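Local coordinates for protein short chain dehydrogenase/reductase (Acinetobacter baumannii, PDB 4IUY) that probably catalyses NAD(P)-dependent oxidation or reduction, as a tetrameric Rossmann-fold enzyme of the short-chain dehydrogenase/reductase family, at residues R156-L167 / F199-Y210; L228-V238 / V265-P273. All blocks are in the same frame, centred on the assembly; numbering follows the deposited sequence.

Contact 1 of 2, residues R156-L167 / F199-Y210; sequences RKGSIINITSIL and FGINVNAIAPGY
The flat amide of Asn202 meets Ser159 at one edge: Ser159 OG gives its proton to Asn202 OD1 over 2.7 Å, in the carbonyl plane and on a lone pair. CG of Asn202 stands between the backbone N and the carbonyl carbon (chi1 62°), which swings OD1 back across to the neighbouring strand, while ND2 is held by Ile258 O and a water. At the far end Tyr210 meets Leu167 at about a right angle, its OH 4.2 Å from Leu167 CD1, a plain van der Waals approach, while the same OH is hydrogen-bonded to Asn172 ND2. Asn162 sets ND2 4.2 Å from Val203 CG1; Asn111 and Thr189 satisfy its amide.

Between these groups the strands 159-163 and 202-208 run parallel in register. Backbone bonds alternate from Ile160 N to Asn202 O (3.0 Å) through to Thr164 N and Ile206 O (2.7 Å). Past the end of 159-163, Ile166 N still hydrogen-bonds to Pro208 O. Ile160 and Val203 lie side by side on one face, CG2 to CG1 4.1 Å. On the other, Ile161 CG2 packs on Ile206 CD1 at 3.8 Å, and Ile163 CG2 meets the Pro208 ring at CG. One water joins Ile160 O to Asn204 ND2, which also bonds to Ile258 O, while Asn204 OD1 takes Ile261 N.

The pair belongs to a beta-alpha-beta unit of the Rossmann fold connected by helix 176-196. That helix and helix 126-153 cover the face of Ile160 and Val203, helix 244-251 packs on Ile161 and Ile206, and strands 108-111 and 262-265 flank 159-163 and 202-208 respectively.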
# COMPACT_ATOMS: atom_id res chain seq x y z
N ARG D 156 -30.32 -6.49 -12.26
CA ARG D 156 -30.14 -6.69 -10.84
C ARG D 156 -28.84 -6.04 -10.36
O ARG D 156 -27.79 -6.25 -10.96
CB ARG D 156 -30.13 -8.20 -10.54
CG ARG D 156 -29.91 -8.61 -9.06
CD ARG D 156 -31.07 -8.17 -8.15
NE ARG D 156 -32.38 -8.63 -8.60
CZ ARG D 156 -32.93 -9.79 -8.24
NH1 ARG D 156 -32.28 -10.61 -7.41
NH2 ARG D 156 -34.13 -10.12 -8.70
N LYS D 157 -28.91 -5.29 -9.26
CA LYS D 157 -27.75 -4.57 -8.72
C LYS D 157 -27.08 -5.38 -7.62
O LYS D 157 -27.20 -5.06 -6.43
CB LYS D 157 -28.20 -3.22 -8.18
CG LYS D 157 -28.81 -2.32 -9.23
CD LYS D 157 -29.34 -1.02 -8.65
CE LYS D 157 -30.03 -0.19 -9.73
NZ LYS D 157 -30.67 1.03 -9.18
N GLY D 158 -26.33 -6.41 -8.00
CA GLY D 158 -25.79 -7.33 -7.02
C GLY D 158 -24.41 -7.03 -6.45
O GLY D 158 -23.92 -5.90 -6.51
N SER D 159 -23.81 -8.06 -5.86
CA SER D 159 -22.53 -7.94 -5.18
C SER D 159 -21.63 -9.11 -5.48
O SER D 159 -22.07 -10.25 -5.65
CB SER D 159 -22.73 -7.82 -3.67
OG SER D 159 -23.43 -6.64 -3.34
N ILE D 160 -20.34 -8.81 -5.51
CA ILE D 160 -19.30 -9.80 -5.67
C ILE D 160 -18.31 -9.70 -4.51
O ILE D 160 -17.90 -8.60 -4.13
CB ILE D 160 -18.57 -9.59 -6.99
CG1 ILE D 160 -19.54 -9.74 -8.16
CG2 ILE D 160 -17.38 -10.57 -7.08
CD1 ILE D 160 -18.92 -9.45 -9.51
N ILE D 161 -17.97 -10.84 -3.94
CA ILE D 161 -16.99 -10.93 -2.87
C ILE D 161 -15.89 -11.92 -3.29
O ILE D 161 -16.18 -13.10 -3.56
CB ILE D 161 -17.64 -11.41 -1.55
CG1 ILE D 161 -18.84 -10.55 -1.16
CG2 ILE D 161 -16.62 -11.49 -0.43
CD1 ILE D 161 -19.61 -11.15 0.04
N ASN D 162 -14.65 -11.44 -3.37
CA ASN D 162 -13.50 -12.29 -3.67
C ASN D 162 -12.79 -12.69 -2.41
O ASN D 162 -12.37 -11.85 -1.62
CB ASN D 162 -12.51 -11.57 -4.61
CG ASN D 162 -13.08 -11.35 -6.02
OD1 ASN D 162 -13.78 -12.22 -6.55
ND2 ASN D 162 -12.79 -10.20 -6.63
N ILE D 163 -12.65 -13.98 -2.18
CA ILE D 163 -11.84 -14.38 -1.07
C ILE D 163 -10.39 -14.39 -1.52
O ILE D 163 -9.98 -15.21 -2.36
CB ILE D 163 -12.22 -15.74 -0.49
CG1 ILE D 163 -13.72 -15.80 -0.24
CG2 ILE D 163 -11.43 -15.97 0.79
CD1 ILE D 163 -14.23 -14.69 0.63
N THR D 164 -9.61 -13.44 -1.01
CA THR D 164 -8.19 -13.45 -1.33
C THR D 164 -7.42 -14.15 -0.21
O THR D 164 -7.58 -15.35 -0.01
CB THR D 164 -7.67 -12.01 -1.65
OG1 THR D 164 -7.81 -11.13 -0.52
CG2 THR D 164 -8.44 -11.46 -2.85
N SER D 165 -6.60 -13.40 0.51
CA SER D 165 -5.65 -13.91 1.50
C SER D 165 -4.78 -12.73 1.91
O SER D 165 -4.54 -11.82 1.11
CB SER D 165 -4.75 -14.97 0.87
OG SER D 165 -3.67 -15.33 1.73
N ILE D 166 -4.27 -12.74 3.13
CA ILE D 166 -3.32 -11.71 3.52
C ILE D 166 -2.05 -11.85 2.70
O ILE D 166 -1.25 -10.93 2.62
CB ILE D 166 -3.01 -11.71 5.02
CG1 ILE D 166 -2.44 -13.04 5.47
CG2 ILE D 166 -4.25 -11.34 5.82
CD1 ILE D 166 -1.93 -13.00 6.95
N LEU D 167 -1.88 -13.01 2.08
CA LEU D 167 -0.76 -13.23 1.17
C LEU D 167 -0.88 -12.46 -0.14
O LEU D 167 -0.01 -12.53 -0.99
CB LEU D 167 -0.60 -14.72 0.89
CG LEU D 167 -0.09 -15.46 2.14
CD1 LEU D 167 0.12 -16.91 1.84
CD2 LEU D 167 1.21 -14.82 2.69
N PHE D 199 -23.15 -0.72 -13.44
CA PHE D 199 -24.23 -1.70 -13.40
C PHE D 199 -24.80 -1.89 -11.99
O PHE D 199 -25.57 -2.83 -11.75
CB PHE D 199 -23.73 -3.06 -13.92
CG PHE D 199 -23.08 -3.00 -15.27
CD1 PHE D 199 -23.80 -2.62 -16.39
CD2 PHE D 199 -21.75 -3.34 -15.43
CE1 PHE D 199 -23.20 -2.57 -17.65
CE2 PHE D 199 -21.14 -3.30 -16.69
CZ PHE D 199 -21.87 -2.91 -17.79
N GLY D 200 -24.39 -1.03 -11.06
CA GLY D 200 -24.88 -1.10 -9.69
C GLY D 200 -24.32 -2.29 -8.93
O GLY D 200 -24.84 -2.69 -7.89
N ILE D 201 -23.22 -2.82 -9.44
CA ILE D 201 -22.60 -3.98 -8.83
C ILE D 201 -21.35 -3.57 -8.08
O ILE D 201 -20.40 -3.09 -8.70
CB ILE D 201 -22.25 -5.02 -9.88
CG1 ILE D 201 -23.55 -5.56 -10.50
CG2 ILE D 201 -21.44 -6.16 -9.28
CD1 ILE D 201 -23.32 -6.38 -11.75
N ASN D 202 -21.32 -3.77 -6.76
CA ASN D 202 -20.10 -3.48 -6.02
C ASN D 202 -19.22 -4.75 -5.87
O ASN D 202 -19.73 -5.88 -5.79
CB ASN D 202 -20.38 -2.79 -4.66
CG ASN D 202 -21.20 -3.65 -3.71
OD1 ASN D 202 -21.91 -4.57 -4.14
ND2 ASN D 202 -21.12 -3.34 -2.41
N VAL D 203 -17.90 -4.55 -5.84
CA VAL D 203 -16.96 -5.65 -5.86
C VAL D 203 -15.92 -5.45 -4.76
O VAL D 203 -15.19 -4.46 -4.75
CB VAL D 203 -16.25 -5.76 -7.23
CG1 VAL D 203 -15.36 -6.99 -7.27
CG2 VAL D 203 -17.29 -5.79 -8.40
N ASN D 204 -15.87 -6.40 -3.83
CA ASN D 204 -14.98 -6.31 -2.68
C ASN D 204 -14.29 -7.63 -2.36
O ASN D 204 -14.66 -8.69 -2.87
CB ASN D 204 -15.75 -5.81 -1.46
CG ASN D 204 -16.23 -4.41 -1.63
OD1 ASN D 204 -15.45 -3.45 -1.57
ND2 ASN D 204 -17.52 -4.27 -1.93
N ALA D 205 -13.27 -7.55 -1.51
CA ALA D 205 -12.49 -8.72 -1.17
C ALA D 205 -12.40 -8.93 0.33
O ALA D 205 -12.43 -7.98 1.10
CB ALA D 205 -11.05 -8.60 -1.78
N ILE D 206 -12.27 -10.18 0.73
CA ILE D 206 -11.94 -10.52 2.09
C ILE D 206 -10.64 -11.32 2.09
O ILE D 206 -10.49 -12.28 1.32
CB ILE D 206 -13.05 -11.36 2.74
CG1 ILE D 206 -14.31 -10.49 2.84
CG2 ILE D 206 -12.57 -11.86 4.11
CD1 ILE D 206 -15.57 -11.25 3.22
N ALA D 207 -9.71 -10.91 2.95
CA ALA D 207 -8.39 -11.51 3.04
C ALA D 207 -8.20 -12.19 4.39
O ALA D 207 -7.82 -11.54 5.36
CB ALA D 207 -7.30 -10.44 2.82
N PRO D 208 -8.47 -13.49 4.47
CA PRO D 208 -8.29 -14.19 5.74
C PRO D 208 -6.80 -14.38 6.04
O PRO D 208 -6.03 -14.49 5.09
CB PRO D 208 -8.91 -15.57 5.47
CG PRO D 208 -9.65 -15.43 4.18
CD PRO D 208 -8.95 -14.39 3.41
N GLY D 209 -6.44 -14.43 7.32
CA GLY D 209 -5.12 -14.91 7.71
C GLY D 209 -5.08 -16.43 7.69
O GLY D 209 -5.87 -17.04 6.99
N TYR D 210 -4.19 -17.05 8.45
CA TYR D 210 -4.11 -18.49 8.50
C TYR D 210 -5.25 -19.09 9.30
O TYR D 210 -5.42 -18.81 10.49
CB TYR D 210 -2.78 -18.97 9.06
CG TYR D 210 -1.62 -18.72 8.13
CD1 TYR D 210 -1.26 -19.66 7.17
CD2 TYR D 210 -0.88 -17.55 8.20
CE1 TYR D 210 -0.18 -19.43 6.31
CE2 TYR D 210 0.19 -17.31 7.34
CZ TYR D 210 0.54 -18.24 6.41
OH TYR D 210 1.60 -17.97 5.58
O HOH W 1 -27.00 -4.87 -13.33
O HOH W 2 -24.48 -3.54 -5.18
O HOH W 3 -23.16 -4.86 -0.56
O HOH W 4 -18.99 -6.72 -2.23

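Contact 2 of 2, residues L228-V238 / V265-P273; sequences LLKKIPTRKFV and VDGGHSAAP
Ile232 lies over one face of the His269 ring, a CH-pi contact in which CG1 stands 3.6 Å from the ring centroid and only 9° off the normal. Ring carbon CG of His269 is trans to the backbone N (chi1 -163°), which carries the imidazole across to Ile232. Leu228 comes to the ring edge, CD1 lying 3.9 Å from NE2. A type I beta turn from Ile232 to Arg235 packs here against a type I' turn from Asp266 to His269; together they join the end of helix 223-231 to the loop that follows the last strand of the Rossmann sheet.

Around that centre, the Pro233 ring lies against the glycine backbone, CD 3.3 Å from Gly267 O and CG equally near Gly268 O. Gly267 and Gly268 both have positive phi, and the absence of side chains lets Thr234 and Pro233 come in close. Thr234 N adds a weak bond to Gly267 O. Farther along, Val238 CG2 lies 3.5 Å from Val265 O, and a water donates to both Lys236 O and Asp266 O. Ala272 CB rests near Lys231 O.

In the second shell, the third subunit makes backbone hydrogen bonds to Gly267 and packs its Ala197 on Pro233, while Thr171 of the fourth subunit bonds to Ala271 O. Asp266 holds the turn from within: OD1 closes an Asx turn with Gly268 N, and OD2 takes both Ser270 N and Ser270 OG, each at 2.8 Å, the hydroxyl on its syn lone pair.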
# COMPACT_ATOMS: atom_id res chain seq x y z
N LEU D 228 4.87 -19.24 14.82
CA LEU D 228 4.00 -18.34 14.07
C LEU D 228 2.89 -17.79 14.99
O LEU D 228 2.61 -16.59 14.95
CB LEU D 228 3.38 -19.06 12.86
CG LEU D 228 2.72 -18.19 11.77
CD1 LEU D 228 3.78 -17.50 10.96
CD2 LEU D 228 1.82 -19.02 10.86
N LEU D 229 2.27 -18.66 15.80
CA LEU D 229 1.25 -18.18 16.74
C LEU D 229 1.73 -17.04 17.62
O LEU D 229 1.02 -16.07 17.79
CB LEU D 229 0.75 -19.29 17.65
CG LEU D 229 -0.65 -19.87 17.41
CD1 LEU D 229 -1.09 -20.71 18.63
CD2 LEU D 229 -1.67 -18.79 17.05
N LYS D 230 2.95 -17.13 18.16
CA LYS D 230 3.39 -16.04 19.03
C LYS D 230 3.68 -14.74 18.29
O LYS D 230 3.72 -13.68 18.89
CB LYS D 230 4.60 -16.42 19.90
CG LYS D 230 4.28 -17.18 21.16
CD LYS D 230 5.44 -17.05 22.15
CE LYS D 230 5.11 -17.64 23.52
NZ LYS D 230 6.25 -17.51 24.50
N LYS D 231 3.82 -14.82 16.97
CA LYS D 231 4.08 -13.61 16.17
C LYS D 231 2.76 -12.88 15.95
O LYS D 231 2.73 -11.65 15.88
CB LYS D 231 4.71 -13.94 14.81
CG LYS D 231 6.00 -14.79 14.81
CD LYS D 231 7.27 -14.09 15.29
CE LYS D 231 8.49 -15.00 15.02
NZ LYS D 231 9.79 -14.54 15.62
N ILE D 232 1.67 -13.64 15.84
CA ILE D 232 0.35 -13.05 15.60
C ILE D 232 -0.14 -12.29 16.84
O ILE D 232 -0.20 -12.86 17.93
CB ILE D 232 -0.69 -14.14 15.24
CG1 ILE D 232 -0.27 -14.89 13.97
CG2 ILE D 232 -2.07 -13.52 15.01
CD1 ILE D 232 -1.15 -16.09 13.65
N PRO D 233 -0.51 -11.00 16.68
CA PRO D 233 -0.84 -10.15 17.83
C PRO D 233 -1.89 -10.74 18.76
O PRO D 233 -1.68 -10.74 19.96
CB PRO D 233 -1.38 -8.86 17.17
CG PRO D 233 -0.67 -8.79 15.87
CD PRO D 233 -0.59 -10.25 15.41
N THR D 234 -2.98 -11.28 18.23
CA THR D 234 -3.96 -11.93 19.10
C THR D 234 -3.54 -13.33 19.54
O THR D 234 -4.22 -13.96 20.34
CB THR D 234 -5.30 -12.12 18.42
OG1 THR D 234 -5.10 -12.98 17.30
CG2 THR D 234 -5.88 -10.80 17.98
N ARG D 235 -2.46 -13.84 18.95
CA ARG D 235 -2.00 -15.19 19.25
C ARG D 235 -3.06 -16.28 19.04
O ARG D 235 -3.14 -17.26 19.78
CB ARG D 235 -1.40 -15.25 20.63
CG ARG D 235 -0.12 -14.45 20.67
CD ARG D 235 0.51 -14.49 22.00
NE ARG D 235 1.73 -13.70 22.03
CZ ARG D 235 2.55 -13.68 23.08
NH1 ARG D 235 2.27 -14.41 24.16
NH2 ARG D 235 3.65 -12.95 23.05
N LYS D 236 -3.90 -16.07 18.04
CA LYS D 236 -4.91 -17.01 17.63
C LYS D 236 -4.93 -17.05 16.12
O LYS D 236 -4.96 -16.01 15.46
CB LYS D 236 -6.31 -16.60 18.10
CG LYS D 236 -6.61 -16.77 19.57
CD LYS D 236 -8.01 -16.26 19.82
CE LYS D 236 -8.48 -16.44 21.24
NZ LYS D 236 -9.84 -15.82 21.37
N PHE D 237 -5.01 -18.25 15.58
CA PHE D 237 -5.24 -18.39 14.16
C PHE D 237 -6.68 -17.95 13.91
O PHE D 237 -7.46 -17.78 14.84
CB PHE D 237 -5.00 -19.84 13.69
CG PHE D 237 -3.55 -20.24 13.73
CD1 PHE D 237 -2.61 -19.57 12.95
CD2 PHE D 237 -3.12 -21.29 14.53
CE1 PHE D 237 -1.27 -19.93 12.98
CE2 PHE D 237 -1.79 -21.65 14.56
CZ PHE D 237 -0.86 -20.97 13.79
N VAL D 238 -7.00 -17.74 12.65
CA VAL D 238 -8.31 -17.25 12.23
C VAL D 238 -9.37 -18.33 12.35
O VAL D 238 -9.13 -19.47 11.97
CB VAL D 238 -8.23 -16.76 10.79
CG1 VAL D 238 -9.59 -16.27 10.30
CG2 VAL D 238 -7.10 -15.67 10.69
N VAL D 265 -8.80 -10.11 7.63
CA VAL D 265 -9.30 -10.71 8.87
C VAL D 265 -8.20 -11.65 9.33
O VAL D 265 -8.08 -12.80 8.86
CB VAL D 265 -10.66 -11.46 8.62
CG1 VAL D 265 -11.21 -12.02 9.88
CG2 VAL D 265 -11.71 -10.52 7.97
N ASP D 266 -7.37 -11.17 10.24
CA ASP D 266 -6.14 -11.88 10.55
C ASP D 266 -5.63 -11.67 11.99
O ASP D 266 -4.51 -12.06 12.30
CB ASP D 266 -5.05 -11.49 9.53
CG ASP D 266 -4.57 -10.02 9.67
OD1 ASP D 266 -5.21 -9.22 10.41
OD2 ASP D 266 -3.56 -9.67 9.03
N GLY D 267 -6.43 -11.04 12.86
CA GLY D 267 -5.98 -10.80 14.23
C GLY D 267 -4.67 -10.01 14.28
O GLY D 267 -3.89 -10.14 15.24
N GLY D 268 -4.44 -9.18 13.26
CA GLY D 268 -3.29 -8.30 13.21
C GLY D 268 -2.03 -8.92 12.63
O GLY D 268 -0.98 -8.26 12.61
N HIS D 269 -2.15 -10.14 12.11
CA HIS D 269 -0.99 -10.86 11.59
C HIS D 269 -0.16 -10.04 10.57
O HIS D 269 1.08 -9.96 10.67
CB HIS D 269 -1.43 -12.18 10.95
CG HIS D 269 -0.30 -13.15 10.75
ND1 HIS D 269 -0.48 -14.39 10.18
CD2 HIS D 269 1.01 -13.07 11.09
CE1 HIS D 269 0.69 -15.02 10.13
NE2 HIS D 269 1.60 -14.25 10.69
N SER D 270 -0.84 -9.41 9.62
CA SER D 270 -0.15 -8.67 8.57
C SER D 270 0.50 -7.36 9.08
O SER D 270 1.32 -6.77 8.39
CB SER D 270 -1.12 -8.33 7.44
OG SER D 270 -2.14 -7.49 7.95
N ALA D 271 0.12 -6.93 10.28
CA ALA D 271 0.66 -5.74 10.91
C ALA D 271 1.76 -6.10 11.89
O ALA D 271 2.38 -5.23 12.47
CB ALA D 271 -0.41 -4.97 11.63
N ALA D 272 1.98 -7.39 12.09
CA ALA D 272 2.89 -7.86 13.13
C ALA D 272 4.30 -7.33 12.91
O ALA D 272 4.69 -7.06 11.77
CB ALA D 272 2.88 -9.38 13.19
N PRO D 273 5.04 -7.12 14.01
CA PRO D 273 6.40 -6.57 13.99
C PRO D 273 7.33 -7.33 13.08
O PRO D 273 7.46 -8.57 13.13
CB PRO D 273 6.86 -6.72 15.44
CG PRO D 273 5.62 -6.63 16.21
CD PRO D 273 4.57 -7.31 15.39
O HOH W 5 -4.62 -14.98 12.86

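In the fold
Contact 1 closes before contact 2 opens along the chain, and their centres lie 22 Å apart. Contact 1 sits about 7 Å from the chain centre, inside the parallel seven-stranded sheet; contact 2, about 21 Å out, lies beyond one end of it, against other subunits. Strand 202-208 and the residue following it link them by pairing with strand 262-265, an outermost strand within this chain: Ala207 O probably accepts from Val265 N (2.9 Å), and Val265 O from Gly209 N (2.8 Å). Tyr210 then packs on His269, CD2 to CE1 3.5 Å. The sheet core thus runs directly into loops that take part in assembling the tetramer.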